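Local coordinates for AclR protein (Streptomyces galilaeus, PDB 2GEY) that probably acts as a hydroxylase in the biosynthesis of aromatic polyketide antibiotics, built on a SnoaL-like alpha+beta barrel, at residues S2-V14 / V65-L77. Residues are numbered along the deposited sequence; the frame is centred on the assembly and turned at random. Where two conformers were deposited one is given.
Sequences SMAERKALCLEMV and VKSIMAEEDRVAL
Met3 and Ala70 bring the backbones closest, CA to CA 5.6 Å, where the helical segment 3-14 lies against the hairpin of strands 65-71 and 74-77; the N-to-C direction of its axis makes 140° with that of the first strand segment and 45° with the second. A type II' turn from Glu71 to Arg74 joins the strands. Near it, the CB of Met3 rests 3.8 Å from the CB of Ala70, and Met3 SD continues to Ala70 O, 3.4 Å away. Arg6 packs at two levels: its CB meets Val75 CG2 at 3.7 Å, and the chain, bent at chi3, carries the guanidinium to the turn. There NH2 gives Glu72 O a weak bond of 2.9 Å, bent to 127° at the hydrogen. NE instead donates to a water in the guanidinium plane, which in turn donates to Glu72 O and Arg74 O, while Ser2 O lies over one face of the group. Such a helix laid across a curved antiparallel sheet fits the NTF2-like alpha+beta barrel of SnoaL-like proteins, and the neighbouring strand 98-110 extends the same floor, with Leu107 and Phe109 touching Cys10. Cys10 lies over strand 74-77, its SG 3.7 Å from Val75 CB and its CB against Leu77 CD1. Lys7 lays its CB and CG across Ile68 CD1, its CG also against Ala70 CB. Its ammonium reaches Ile68 O through a second water and forms a salt bridge with Glu71 of the second subunit, tying this aliphatic layer to the dimer interface. Farther along, Leu11 and Ile68 meet tip to tip, CD2 to CD1 3.9 Å. With CG2 anti to its carbonyl carbon, Val14 presents that methyl to Leu77 CD2 at 3.8 Å, and both its methyls touch Val65 CG2.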
ATOM      1  N   SER A   2     -18.839   7.150  18.348  1.00 26.72           N
ATOM      2  CA  SER A   2     -17.700   6.399  18.941  1.00 26.13           C
ATOM      3  C   SER A   2     -16.929   5.697  17.843  1.00 25.81           C
ATOM      4  O   SER A   2     -17.423   5.566  16.723  1.00 24.97           O
ATOM      5  CB  SER A   2     -18.229   5.344  19.904  1.00 26.55           C
ATOM      6  OG  SER A   2     -18.841   4.299  19.171  1.00 26.94           O
ATOM      7  N   MET A   3     -15.738   5.205  18.181  1.00 25.34           N
ATOM      8  CA  MET A   3     -14.931   4.442  17.237  1.00 25.35           C
ATOM      9  C   MET A   3     -15.693   3.219  16.724  1.00 24.81           C
ATOM     10  O   MET A   3     -15.670   2.929  15.542  1.00 24.58           O
ATOM     11  CB  MET A   3     -13.620   4.003  17.894  1.00 25.05           C
ATOM     12  CG  MET A   3     -12.645   5.143  18.144  1.00 25.03           C
ATOM     13  SD  MET A   3     -11.128   4.620  18.960  1.00 26.97           S
ATOM     14  CE  MET A   3     -11.690   4.497  20.656  1.00 28.03           C
ATOM     15  N   ALA A   4     -16.377   2.520  17.628  1.00 24.85           N
ATOM     16  CA  ALA A   4     -17.153   1.334  17.268  1.00 24.80           C
ATOM     17  C   ALA A   4     -18.233   1.662  16.238  1.00 24.79           C
ATOM     18  O   ALA A   4     -18.421   0.925  15.271  1.00 23.92           O
ATOM     19  CB  ALA A   4     -17.775   0.730  18.504  1.00 24.99           C
ATOM     20  N   GLU A   5     -18.932   2.779  16.442  1.00 24.45           N
ATOM     21  CA  GLU A   5     -19.997   3.196  15.531  1.00 25.10           C
ATOM     22  C   GLU A   5     -19.449   3.605  14.172  1.00 24.71           C
ATOM     23  O   GLU A   5     -20.042   3.292  13.134  1.00 24.50           O
ATOM     24  CB  GLU A   5     -20.803   4.337  16.148  1.00 25.33           C
ATOM     25  CG  GLU A   5     -21.672   3.839  17.295  1.00 27.00           C
ATOM     26  CD  GLU A   5     -22.033   4.899  18.313  1.00 28.19           C
ATOM     27  OE1 GLU A   5     -21.606   6.076  18.190  1.00 31.15           O
ATOM     28  OE2 GLU A   5     -22.777   4.526  19.242  1.00 30.53           O
ATOM     29  N   ARG A   6     -18.318   4.306  14.170  1.00 24.61           N
ATOM     30  CA  ARG A   6     -17.705   4.726  12.911  1.00 24.65           C
ATOM     31  C   ARG A   6     -17.181   3.517  12.125  1.00 24.54           C
ATOM     32  O   ARG A   6     -17.323   3.475  10.901  1.00 24.63           O
ATOM     33  CB  ARG A   6     -16.628   5.781  13.140  1.00 24.48           C
ATOM     34  CG  ARG A   6     -17.223   7.109  13.607  1.00 24.31           C
ATOM     35  CD  ARG A   6     -16.183   8.188  13.767  1.00 25.46           C
ATOM     36  NE  ARG A   6     -15.407   8.056  14.998  1.00 25.06           N
ATOM     37  CZ  ARG A   6     -15.801   8.482  16.200  1.00 26.31           C
ATOM     38  NH1 ARG A   6     -16.975   9.065  16.374  1.00 26.08           N
ATOM     39  NH2 ARG A   6     -15.007   8.315  17.251  1.00 26.83           N
ATOM     40  N   LYS A   7     -16.606   2.535  12.815  1.00 24.75           N
ATOM     41  CA  LYS A   7     -16.245   1.261  12.160  1.00 24.97           C
ATOM     42  C   LYS A   7     -17.468   0.610  11.518  1.00 24.88           C
ATOM     43  O   LYS A   7     -17.427   0.199  10.352  1.00 24.53           O
ATOM     44  CB  LYS A   7     -15.569   0.303  13.135  1.00 25.18           C
ATOM     45  CG  LYS A   7     -14.163   0.754  13.496  1.00 25.92           C
ATOM     46  CD  LYS A   7     -13.363  -0.314  14.241  1.00 27.53           C
ATOM     47  CE  LYS A   7     -13.835  -0.523  15.667  1.00 30.51           C
ATOM     48  NZ  LYS A   7     -12.823  -1.331  16.446  1.00 30.62           N
ATOM     49  N   ALA A   8     -18.567   0.546  12.261  1.00 24.72           N
ATOM     50  CA  ALA A   8     -19.805  -0.040  11.737  1.00 24.88           C
ATOM     51  C   ALA A   8     -20.280   0.690  10.488  1.00 25.01           C
ATOM     52  O   ALA A   8     -20.691   0.056   9.512  1.00 25.36           O
ATOM     53  CB  ALA A   8     -20.893  -0.045  12.807  1.00 25.00           C
ATOM     54  N   LEU A   9     -20.221   2.023  10.491  1.00 24.76           N
ATOM     55  CA  LEU A   9     -20.636   2.786   9.308  1.00 24.84           C
ATOM     56  C   LEU A   9     -19.726   2.480   8.117  1.00 24.49           C
ATOM     57  O   LEU A   9     -20.193   2.288   6.995  1.00 24.30           O
ATOM     58  CB  LEU A   9     -20.657   4.285   9.597  1.00 24.82           C
ATOM     59  CG  LEU A   9     -21.807   4.727  10.514  1.00 25.78           C
ATOM     60  CD1 LEU A   9     -21.558   6.123  11.053  1.00 27.84           C
ATOM     61  CD2 LEU A   9     -23.151   4.636   9.779  1.00 25.82           C
ATOM     62  N   CYS A  10     -18.424   2.395   8.361  1.00 24.72           N
ATOM     63  CA  CYS A  10     -17.482   2.027   7.288  1.00 25.06           C
ATOM     64  C   CYS A  10     -17.781   0.638   6.718  1.00 25.18           C
ATOM     65  O   CYS A  10     -17.692   0.412   5.511  1.00 25.11           O
ATOM     66  CB  CYS A  10     -16.040   2.096   7.791  1.00 24.83           C
ATOM     67  SG  CYS A  10     -15.509   3.789   8.107  1.00 27.30           S
ATOM     68  N   LEU A  11     -18.154  -0.289   7.578  1.00 25.16           N
ATOM     69  CA  LEU A  11     -18.486  -1.629   7.109  1.00 25.24           C
ATOM     70  C   LEU A  11     -19.803  -1.651   6.339  1.00 25.51           C
ATOM     71  O   LEU A  11     -20.012  -2.511   5.485  1.00 25.14           O
ATOM     72  CB  LEU A  11     -18.477  -2.614   8.273  1.00 25.07           C
ATOM     73  CG  LEU A  11     -17.088  -2.821   8.897  1.00 25.50           C
ATOM     74  CD1 LEU A  11     -17.184  -3.745  10.080  1.00 27.88           C
ATOM     75  CD2 LEU A  11     -16.094  -3.388   7.879  1.00 26.80           C
ATOM     76  N   GLU A  12     -20.673  -0.678   6.597  1.00 26.03           N
ATOM     77  CA  GLU A  12     -21.875  -0.517   5.775  1.00 26.14           C
ATOM     78  C   GLU A  12     -21.542  -0.027   4.378  1.00 25.87           C
ATOM     79  O   GLU A  12     -22.189  -0.423   3.399  1.00 26.14           O
ATOM     80  CB  GLU A  12     -22.896   0.402   6.460  1.00 27.15           C
ATOM     81  CG  GLU A  12     -23.556  -0.245   7.671  1.00 29.50           C
ATOM     82  CD  GLU A  12     -24.102  -1.616   7.367  1.00 36.70           C
ATOM     83  OE1 GLU A  12     -25.148  -1.706   6.684  1.00 41.40           O
ATOM     84  OE2 GLU A  12     -23.468  -2.613   7.790  1.00 41.96           O
ATOM     85  N   MET A  13     -20.540   0.840   4.284  1.00 25.56           N
ATOM     86  CA  MET A  13     -20.025   1.277   3.000  1.00 25.89           C
ATOM     87  C   MET A  13     -19.387   0.107   2.235  1.00 24.81           C
ATOM     88  O   MET A  13     -19.624  -0.052   1.045  1.00 24.33           O
ATOM     89  CB  MET A  13     -19.052   2.438   3.199  1.00 25.82           C
ATOM     90  CG  MET A  13     -19.725   3.658   3.782  1.00 27.64           C
ATOM     91  SD  MET A  13     -18.551   4.965   4.198  1.00 31.40           S
ATOM     92  CE  MET A  13     -18.415   5.794   2.638  1.00 33.06           C
ATOM     93  N   VAL A  14     -18.624  -0.733   2.929  1.00 24.80           N
ATOM     94  CA  VAL A  14     -18.108  -1.979   2.329  1.00 24.70           C
ATOM     95  C   VAL A  14     -19.268  -2.862   1.838  1.00 24.13           C
ATOM     96  O   VAL A  14     -19.249  -3.377   0.710  1.00 23.96           O
ATOM     97  CB  VAL A  14     -17.206  -2.761   3.327  1.00 25.10           C
ATOM     98  CG1 VAL A  14     -16.818  -4.120   2.769  1.00 25.87           C
ATOM     99  CG2 VAL A  14     -15.943  -1.967   3.668  1.00 25.84           C
ATOM    100  N   VAL A  65     -12.427  -7.246   3.931  1.00 26.53           N
ATOM    101  CA  VAL A  65     -11.748  -6.419   4.925  1.00 26.26           C
ATOM    102  C   VAL A  65     -10.751  -7.295   5.687  1.00 26.03           C
ATOM    103  O   VAL A  65     -11.126  -8.202   6.441  1.00 25.59           O
ATOM    104  CB  VAL A  65     -12.750  -5.719   5.875  1.00 26.05           C
ATOM    105  CG1 VAL A  65     -12.017  -4.899   6.928  1.00 26.84           C
ATOM    106  CG2 VAL A  65     -13.715  -4.854   5.059  1.00 26.89           C
ATOM    107  N   LYS A  66      -9.472  -7.048   5.451  1.00 25.97           N
ATOM    108  CA  LYS A  66      -8.407  -7.791   6.121  1.00 26.34           C
ATOM    109  C   LYS A  66      -8.135  -7.234   7.509  1.00 26.40           C
ATOM    110  O   LYS A  66      -7.753  -7.968   8.437  1.00 26.78           O
ATOM    111  CB  LYS A  66      -7.125  -7.742   5.291  1.00 26.64           C
ATOM    112  CG  LYS A  66      -7.256  -8.256   3.857  1.00 28.37           C
ATOM    113  CD  LYS A  66      -7.749  -9.690   3.766  1.00 30.58           C
ATOM    114  CE  LYS A  66      -6.781 -10.686   4.336  1.00 32.66           C
ATOM    115  NZ  LYS A  66      -7.192 -12.107   4.024  1.00 33.69           N
ATOM    116  N   SER A  67      -8.278  -5.923   7.647  1.00 26.00           N
ATOM    117  CA  SER A  67      -8.123  -5.281   8.943  0.50 25.92           C
ATOM    118  C   SER A  67      -8.886  -3.967   8.972  1.00 26.01           C
ATOM    119  O   SER A  67      -9.066  -3.317   7.950  1.00 25.45           O
ATOM    120  CB  SER A  67      -6.641  -5.037   9.271  0.50 25.80           C
ATOM    121  OG  SER A  67      -6.173  -3.826   8.698  0.50 23.73           O
ATOM    122  N   ILE A  68      -9.346  -3.605  10.164  1.00 26.30           N
ATOM    123  CA  ILE A  68     -10.027  -2.337  10.388  1.00 26.65           C
ATOM    124  C   ILE A  68      -9.491  -1.746  11.696  1.00 27.37           C
ATOM    125  O   ILE A  68      -9.210  -2.476  12.650  1.00 27.94           O
ATOM    126  CB  ILE A  68     -11.578  -2.487  10.348  1.00 26.62           C
ATOM    127  CG1 ILE A  68     -12.249  -1.127  10.500  1.00 26.40           C
ATOM    128  CG2 ILE A  68     -12.099  -3.479  11.403  1.00 28.04           C
ATOM    129  CD1 ILE A  68     -13.707  -1.128  10.068  1.00 27.48           C
ATOM    130  N   MET A  69      -9.279  -0.437  11.702  1.00 26.96           N
ATOM    131  CA  MET A  69      -8.697   0.240  12.838  1.00 27.42           C
ATOM    132  C   MET A  69      -9.381   1.579  12.968  1.00 26.36           C
ATOM    133  O   MET A  69      -9.768   2.164  11.966  1.00 25.56           O
ATOM    134  CB  MET A  69      -7.205   0.439  12.588  1.00 27.52           C
ATOM    135  CG  MET A  69      -6.436   1.016  13.734  1.00 29.29           C
ATOM    136  SD  MET A  69      -4.683   1.194  13.322  1.00 33.54           S
ATOM    137  CE  MET A  69      -4.319  -0.467  12.745  1.00 32.42           C
ATOM    138  N   ALA A  70      -9.542   2.049  14.201  1.00 25.71           N
ATOM    139  CA  ALA A  70     -10.145   3.350  14.457  1.00 25.69           C
ATOM    140  C   ALA A  70      -9.424   4.063  15.591  1.00 25.62           C
ATOM    141  O   ALA A  70      -9.015   3.433  16.573  1.00 24.96           O
ATOM    142  CB  ALA A  70     -11.605   3.194  14.787  1.00 25.78           C
ATOM    143  N   GLU A  71      -9.268   5.374  15.434  1.00 25.37           N
ATOM    144  CA  GLU A  71      -8.716   6.235  16.475  1.00 25.85           C
ATOM    145  C   GLU A  71      -9.258   7.635  16.245  1.00 25.61           C
ATOM    146  O   GLU A  71      -9.373   8.082  15.098  1.00 24.74           O
ATOM    147  CB  GLU A  71      -7.185   6.245  16.445  1.00 25.92           C
ATOM    148  CG  GLU A  71      -6.543   6.843  17.711  1.00 26.63           C
ATOM    149  CD  GLU A  71      -5.011   6.819  17.704  1.00 27.97           C
ATOM    150  OE1 GLU A  71      -4.417   6.661  16.634  1.00 28.16           O
ATOM    151  OE2 GLU A  71      -4.394   6.957  18.790  1.00 32.87           O
ATOM    152  N   GLU A  72      -9.587   8.317  17.337  1.00 25.95           N
ATOM    153  CA  GLU A  72     -10.175   9.645  17.239  0.50 26.21           C
ATOM    154  C   GLU A  72     -11.386   9.601  16.287  1.00 26.10           C
ATOM    155  O   GLU A  72     -12.269   8.764  16.437  1.00 26.10           O
ATOM    156  CB  GLU A  72      -9.117  10.646  16.754  0.50 26.37           C
ATOM    157  CG  GLU A  72      -7.820  10.639  17.540  0.50 27.32           C
ATOM    158  CD  GLU A  72      -6.838  11.641  16.994  0.50 27.78           C
ATOM    159  OE1 GLU A  72      -6.221  11.362  15.943  0.50 30.80           O
ATOM    160  OE2 GLU A  72      -6.713  12.723  17.592  0.50 31.28           O
ATOM    161  N   ASP A  73     -11.400  10.482  15.281  1.00 25.49           N
ATOM    162  CA  ASP A  73     -12.517  10.561  14.323  1.00 25.65           C
ATOM    163  C   ASP A  73     -12.239   9.827  13.003  1.00 25.29           C
ATOM    164  O   ASP A  73     -12.985   9.995  12.023  1.00 25.47           O
ATOM    165  CB  ASP A  73     -12.890  12.032  14.055  1.00 25.79           C
ATOM    166  CG  ASP A  73     -11.692  12.903  13.652  1.00 26.54           C
ATOM    167  OD1 ASP A  73     -10.550  12.399  13.538  1.00 25.63           O
ATOM    168  OD2 ASP A  73     -11.900  14.130  13.468  1.00 28.39           O
ATOM    169  N   ARG A  74     -11.197   8.994  12.989  1.00 24.73           N
ATOM    170  CA  ARG A  74     -10.774   8.307  11.786  1.00 24.94           C
ATOM    171  C   ARG A  74     -10.956   6.790  11.857  1.00 24.14           C
ATOM    172  O   ARG A  74     -10.940   6.193  12.936  1.00 23.29           O
ATOM    173  CB  ARG A  74      -9.308   8.625  11.504  1.00 24.93           C
ATOM    174  CG  ARG A  74      -9.067  10.064  11.095  1.00 26.29           C
ATOM    175  CD  ARG A  74      -7.596  10.332  10.812  1.00 28.21           C
ATOM    176  NE  ARG A  74      -6.804  10.339  12.040  1.00 31.55           N
ATOM    177  CZ  ARG A  74      -5.717   9.596  12.287  1.00 32.83           C
ATOM    178  NH1 ARG A  74      -5.220   8.751  11.397  1.00 33.31           N
ATOM    179  NH2 ARG A  74      -5.113   9.716  13.457  1.00 33.21           N
ATOM    180  N   VAL A  75     -11.107   6.189  10.680  1.00 23.94           N
ATOM    181  CA  VAL A  75     -11.142   4.741  10.518  1.00 23.90           C
ATOM    182  C   VAL A  75     -10.279   4.399   9.301  1.00 24.00           C
ATOM    183  O   VAL A  75     -10.296   5.141   8.311  1.00 23.84           O
ATOM    184  CB  VAL A  75     -12.576   4.223  10.291  1.00 23.98           C
ATOM    185  CG1 VAL A  75     -12.586   2.687  10.184  1.00 24.07           C
ATOM    186  CG2 VAL A  75     -13.511   4.695  11.403  1.00 24.57           C
ATOM    187  N   ALA A  76      -9.529   3.301   9.381  1.00 23.81           N
ATOM    188  CA  ALA A  76      -8.741   2.798   8.249  1.00 23.84           C
ATOM    189  C   ALA A  76      -9.049   1.319   8.021  1.00 23.95           C
ATOM    190  O   ALA A  76      -9.126   0.535   8.980  1.00 24.52           O
ATOM    191  CB  ALA A  76      -7.253   2.988   8.501  1.00 24.16           C
ATOM    192  N   LEU A  77      -9.213   0.949   6.756  1.00 23.83           N
ATOM    193  CA  LEU A  77      -9.543  -0.415   6.371  1.00 24.73           C
ATOM    194  C   LEU A  77      -8.513  -0.881   5.369  1.00 24.32           C
ATOM    195  O   LEU A  77      -8.269  -0.192   4.376  1.00 25.05           O
ATOM    196  CB  LEU A  77     -10.915  -0.492   5.713  1.00 24.96           C
ATOM    197  CG  LEU A  77     -12.082  -0.050   6.603  1.00 26.58           C
ATOM    198  CD1 LEU A  77     -12.305   1.443   6.460  1.00 28.80           C
ATOM    199  CD2 LEU A  77     -13.329  -0.800   6.226  1.00 27.10           C
TER
HETATM  200  O   HOH W   1     -12.932   6.622  14.870  1.00 18.24           O
HETATM  201  O   HOH W   2     -10.369  -2.848  15.275  1.00 49.05           O